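PDB 2UWJ: type 3 secretion system chaperone PscG from Pseudomonas aeruginosa, which acts with PscE as a cytoplasmic chaperone that prevents premature polymerization of the needle protein PscF and is required for assembly of the type III secretion needle. Local coordinates for residues Glu11-Gly16 and Arg42-Ser47; Leu70-Ala75 and Pro100-Phe105. All coordinates share one frame; numbering follows the deposited sequence.

Overall arrangement
Both contacts pack one helix against the next but one in the chain, nearly parallel each time: helix 4-17 with 38-51 in contact 1, helix 71-80 with 100-113 in contact 2. They follow in series, their centres about 16 Å apart on opposite sides of the chain's centre, and no helix is common to both. The touching residues are largely buried, and neither contact has a hydrogen bond across it. Contact 1 joins mainly aliphatic side chains, with one serine at the margin, and its axes are closer together; contact 2 relies on a proline, a leucine and an aromatic ring. Packing of Leu43 and Ile46 on Trp73 links the two, while other protein chains of the assembly touch residues of both.

Contact 1. Residues Glu11-Gly16 and Arg42-Ser47; sequences ELALAG and RLIRIS
Leu14 and Ile44, whose CA atoms lie 5.4 Å apart, mark the closest level of two nearly parallel helical segments, 11-16 and 42-47, whose axes pass 9.2 Å apart at an angle of 17°. Ala13 suits its place, since its single methyl points at the opposite helix and is met by the branched side chain of Ile44. The Ile44 CD1 methyl lies 3.7 Å from Ala13 CB and the second branch, CG2, sits 3.9 Å from the same Ala13 CB. Beta-branching thus brings both arms of one isoleucine onto a single methyl group, while Ile44 CG1 also faces the backbone N of Leu14. Beside this pair Leu14 and Leu43 interlock. Leu14 CG stands trans to the backbone N (chi1 -176°), a torsion that carries the forked end across toward the partner helix although the side chain leaves its backbone to one side. Leu14 CD1 rests 3.9 Å from Leu43 CG, and Leu14 CD2 reaches Leu43 CD2 at 4.1 Å, the two side chains crossing obliquely. Farther along, Leu14 CD1 touches Ser47 CB at 4.2 Å, so the serine presents its carbon to the leucine. Its buried hydroxyl has a polar partner nearby, since Ser47 OG is hydrogen-bonded to Ser17 OG on the end of helix 4-17. Helix 22-34 closes one flank, with Ile28 against Ala13 and Leu32 against Ile44; apolar side chains of another protein chain pack on Leu14 and Leu43. Between the segments the contact is made by apolar packing, with no hydrogen bond across it, so shape fit and burial of hydrocarbon probably account for it, and the same leucines serve both this internal packing and the interface with a bound protein.

Contact 2. Residues Leu70-Ala75 and Pro100-Phe105; sequences LEPWFA and PALADF
Pro72 and Phe105 form the main bump and platform between segments 70-75 and 100-105, whose helical parts run at 14° to each other with axes 10.9 Å apart. The larger separation is filled by the proline ring and the phenyl ring. Phe105 CG points away from the backbone N (chi1 170°), which extends the ring across the gap, and Pro72 CB sits over the centre of one face in a CH-pi contact, 3.4 Å from the Phe105 ring centroid and 7° off its normal. Ala75, one turn on, offers only a methyl: Ala75 CB lies near the ring plane, 4.2 Å from Phe105 CE2, small enough to sit at the edge. One turn before Phe105, Leu102 pushes its CD2 methyl against the proline ring, 3.4 Å from both Pro72 CD and Pro72 CG, a tight fit. The Pro72 ring is the bump that fits between the Leu102 methyl and the Phe105 face, and proline suits the first turn of a helix because the N-H it lacks has no helical acceptor there. Leu87 and Leu91 of helix 84-95 back Ala75. Such near-parallel packing of alternate helices, with helix 84-95 coming between them in the sequence, is consistent with the helical-repeat architecture of the TPR clan.

Contact 1. Residues Glu11-Gly16 and Arg42-Ser47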
# COMPACT_ATOMS: atom_id res chain seq x y z
N GLU C 11 11.28 -2.59 -1.63
CA GLU C 11 10.22 -3.36 -0.94
C GLU C 11 10.69 -4.74 -0.56
O GLU C 11 10.33 -5.28 0.54
CB GLU C 11 8.97 -3.52 -1.82
CG GLU C 11 8.26 -2.22 -2.14
CD GLU C 11 7.00 -2.50 -2.99
OE1 GLU C 11 7.06 -2.31 -4.23
OE2 GLU C 11 5.97 -2.93 -2.43
N LEU C 12 11.47 -5.37 -1.45
CA LEU C 12 12.02 -6.68 -1.11
C LEU C 12 12.91 -6.51 0.13
O LEU C 12 12.86 -7.32 1.04
CB LEU C 12 12.89 -7.23 -2.26
CG LEU C 12 12.07 -7.89 -3.40
CD1 LEU C 12 12.98 -8.01 -4.69
CD2 LEU C 12 11.54 -9.25 -2.90
N ALA C 13 13.75 -5.47 0.16
CA ALA C 13 14.65 -5.28 1.30
C ALA C 13 13.86 -5.09 2.63
O ALA C 13 14.22 -5.65 3.68
CB ALA C 13 15.56 -4.06 1.06
N LEU C 14 12.79 -4.29 2.56
CA LEU C 14 11.99 -4.06 3.77
C LEU C 14 11.34 -5.36 4.23
O LEU C 14 11.41 -5.72 5.40
CB LEU C 14 10.93 -2.99 3.48
CG LEU C 14 10.13 -2.65 4.75
CD1 LEU C 14 11.09 -2.04 5.81
CD2 LEU C 14 9.02 -1.65 4.36
N ALA C 15 10.71 -6.09 3.29
CA ALA C 15 10.07 -7.37 3.65
C ALA C 15 11.13 -8.29 4.23
O ALA C 15 10.91 -8.95 5.24
CB ALA C 15 9.40 -8.03 2.40
N GLY C 16 12.28 -8.34 3.58
CA GLY C 16 13.37 -9.19 4.03
C GLY C 16 13.98 -8.82 5.38
O GLY C 16 14.47 -9.69 6.13
N ARG C 42 17.40 4.35 4.95
CA ARG C 42 17.48 4.53 6.40
C ARG C 42 16.42 3.65 7.09
O ARG C 42 16.70 2.97 8.08
CB ARG C 42 17.31 6.02 6.71
CG ARG C 42 17.43 6.39 8.19
CD ARG C 42 18.79 6.09 8.67
NE ARG C 42 19.83 6.74 7.87
CZ ARG C 42 20.25 8.01 7.96
NH1 ARG C 42 19.73 8.88 8.83
NH2 ARG C 42 21.26 8.40 7.17
N LEU C 43 15.20 3.68 6.57
CA LEU C 43 14.12 2.78 7.03
C LEU C 43 14.58 1.31 7.03
O LEU C 43 14.41 0.55 8.02
CB LEU C 43 12.89 2.90 6.08
CG LEU C 43 11.82 1.81 6.30
CD1 LEU C 43 11.34 1.97 7.73
CD2 LEU C 43 10.59 1.98 5.33
N ILE C 44 15.16 0.86 5.93
CA ILE C 44 15.60 -0.54 5.83
C ILE C 44 16.70 -0.87 6.83
O ILE C 44 16.65 -1.91 7.51
CB ILE C 44 16.09 -0.86 4.36
CG1 ILE C 44 14.86 -0.85 3.39
CG2 ILE C 44 16.81 -2.22 4.32
CD1 ILE C 44 15.28 -0.48 1.85
N ARG C 45 17.68 0.01 6.93
CA ARG C 45 18.80 -0.16 7.86
C ARG C 45 18.25 -0.29 9.28
O ARG C 45 18.63 -1.18 10.02
CB ARG C 45 19.70 1.09 7.80
CG ARG C 45 20.71 1.12 6.60
CD ARG C 45 21.62 2.32 6.73
NE ARG C 45 22.49 2.48 5.56
CZ ARG C 45 23.57 1.73 5.33
NH1 ARG C 45 23.88 0.78 6.19
NH2 ARG C 45 24.36 1.96 4.27
N ILE C 46 17.37 0.64 9.65
CA ILE C 46 16.80 0.64 11.01
C ILE C 46 15.93 -0.62 11.32
O ILE C 46 16.06 -1.28 12.37
CB ILE C 46 15.99 1.90 11.23
CG1 ILE C 46 16.98 3.07 11.35
CG2 ILE C 46 15.13 1.75 12.54
CD1 ILE C 46 16.34 4.47 11.25
N SER C 47 15.08 -0.99 10.37
CA SER C 47 14.24 -2.15 10.53
C SER C 47 15.12 -3.41 10.68
O SER C 47 14.87 -4.28 11.55
CB SER C 47 13.29 -2.32 9.34
OG SER C 47 12.55 -3.53 9.46

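Contact 2. Residues Leu70-Ala75 and Pro100-Phe105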
# COMPACT_ATOMS: atom_id res chain seq x y z
N LEU C 70 10.30 7.86 10.67
CA LEU C 70 11.20 6.87 11.25
C LEU C 70 11.13 6.88 12.78
O LEU C 70 11.58 5.91 13.43
CB LEU C 70 12.67 7.11 10.84
CG LEU C 70 12.92 7.06 9.33
CD1 LEU C 70 14.41 7.33 9.07
CD2 LEU C 70 12.47 5.67 8.74
N GLU C 71 10.53 7.93 13.35
CA GLU C 71 10.47 8.05 14.84
C GLU C 71 9.87 6.82 15.58
O GLU C 71 10.36 6.48 16.64
CB GLU C 71 9.76 9.33 15.27
CG GLU C 71 10.56 10.61 14.96
CD GLU C 71 11.75 10.74 15.93
OE1 GLU C 71 11.52 10.57 17.15
OE2 GLU C 71 12.88 10.96 15.48
N PRO C 72 8.79 6.20 15.06
CA PRO C 72 8.26 5.04 15.77
C PRO C 72 9.31 3.94 16.03
O PRO C 72 9.24 3.26 17.04
CB PRO C 72 7.13 4.52 14.85
CG PRO C 72 6.60 5.87 14.21
CD PRO C 72 7.91 6.61 13.93
N TRP C 73 10.23 3.74 15.07
CA TRP C 73 11.26 2.73 15.23
C TRP C 73 12.14 3.06 16.42
O TRP C 73 12.52 2.13 17.16
CB TRP C 73 12.15 2.61 13.98
CG TRP C 73 11.35 2.23 12.80
CD1 TRP C 73 10.69 3.08 11.93
CD2 TRP C 73 11.08 0.90 12.36
NE1 TRP C 73 10.02 2.33 10.96
CE2 TRP C 73 10.25 0.99 11.21
CE3 TRP C 73 11.46 -0.37 12.83
CZ2 TRP C 73 9.81 -0.15 10.52
CZ3 TRP C 73 11.00 -1.51 12.13
CH2 TRP C 73 10.21 -1.39 11.01
N PHE C 74 12.47 4.33 16.63
CA PHE C 74 13.31 4.68 17.80
C PHE C 74 12.52 4.45 19.12
O PHE C 74 13.11 3.95 20.09
CB PHE C 74 13.83 6.13 17.69
CG PHE C 74 14.54 6.40 16.37
CD1 PHE C 74 15.42 5.46 15.85
CD2 PHE C 74 14.30 7.59 15.65
CE1 PHE C 74 16.08 5.69 14.60
CE2 PHE C 74 14.95 7.83 14.42
CZ PHE C 74 15.83 6.89 13.89
N ALA C 75 11.22 4.80 19.15
CA ALA C 75 10.39 4.50 20.34
C ALA C 75 10.44 2.95 20.60
O ALA C 75 10.61 2.49 21.74
CB ALA C 75 8.93 4.89 20.09
N PRO C 100 -1.28 11.88 10.79
CA PRO C 100 -2.13 11.02 11.61
C PRO C 100 -1.55 9.66 11.93
O PRO C 100 -1.79 9.12 13.02
CB PRO C 100 -3.46 10.98 10.83
CG PRO C 100 -3.03 11.28 9.41
CD PRO C 100 -1.94 12.31 9.55
N ALA C 101 -0.75 9.10 11.02
CA ALA C 101 -0.17 7.79 11.33
C ALA C 101 0.83 7.89 12.50
O ALA C 101 0.90 7.00 13.35
CB ALA C 101 0.52 7.18 10.06
N LEU C 102 1.60 8.97 12.55
CA LEU C 102 2.55 9.14 13.64
C LEU C 102 1.80 9.38 14.95
O LEU C 102 2.12 8.81 15.99
CB LEU C 102 3.48 10.34 13.37
CG LEU C 102 4.79 10.13 12.68
CD1 LEU C 102 5.54 11.50 12.58
CD2 LEU C 102 5.63 9.07 13.52
N ALA C 103 0.80 10.24 14.90
CA ALA C 103 0.02 10.52 16.09
C ALA C 103 -0.70 9.26 16.59
O ALA C 103 -0.75 8.99 17.82
CB ALA C 103 -1.00 11.67 15.80
N ASP C 104 -1.25 8.47 15.67
CA ASP C 104 -1.95 7.25 16.09
C ASP C 104 -0.95 6.22 16.57
O ASP C 104 -1.26 5.45 17.47
CB ASP C 104 -2.78 6.60 14.95
CG ASP C 104 -3.97 7.46 14.53
OD1 ASP C 104 -4.33 8.37 15.32
OD2 ASP C 104 -4.53 7.23 13.41
N PHE C 105 0.22 6.14 15.93
CA PHE C 105 1.19 5.16 16.45
C PHE C 105 1.54 5.52 17.91
O PHE C 105 1.60 4.64 18.77
CB PHE C 105 2.50 5.17 15.65
CG PHE C 105 3.62 4.35 16.30
CD1 PHE C 105 3.78 3.02 15.97
CD2 PHE C 105 4.44 4.93 17.27
CE1 PHE C 105 4.75 2.23 16.62
CE2 PHE C 105 5.41 4.15 17.94
CZ PHE C 105 5.57 2.81 17.62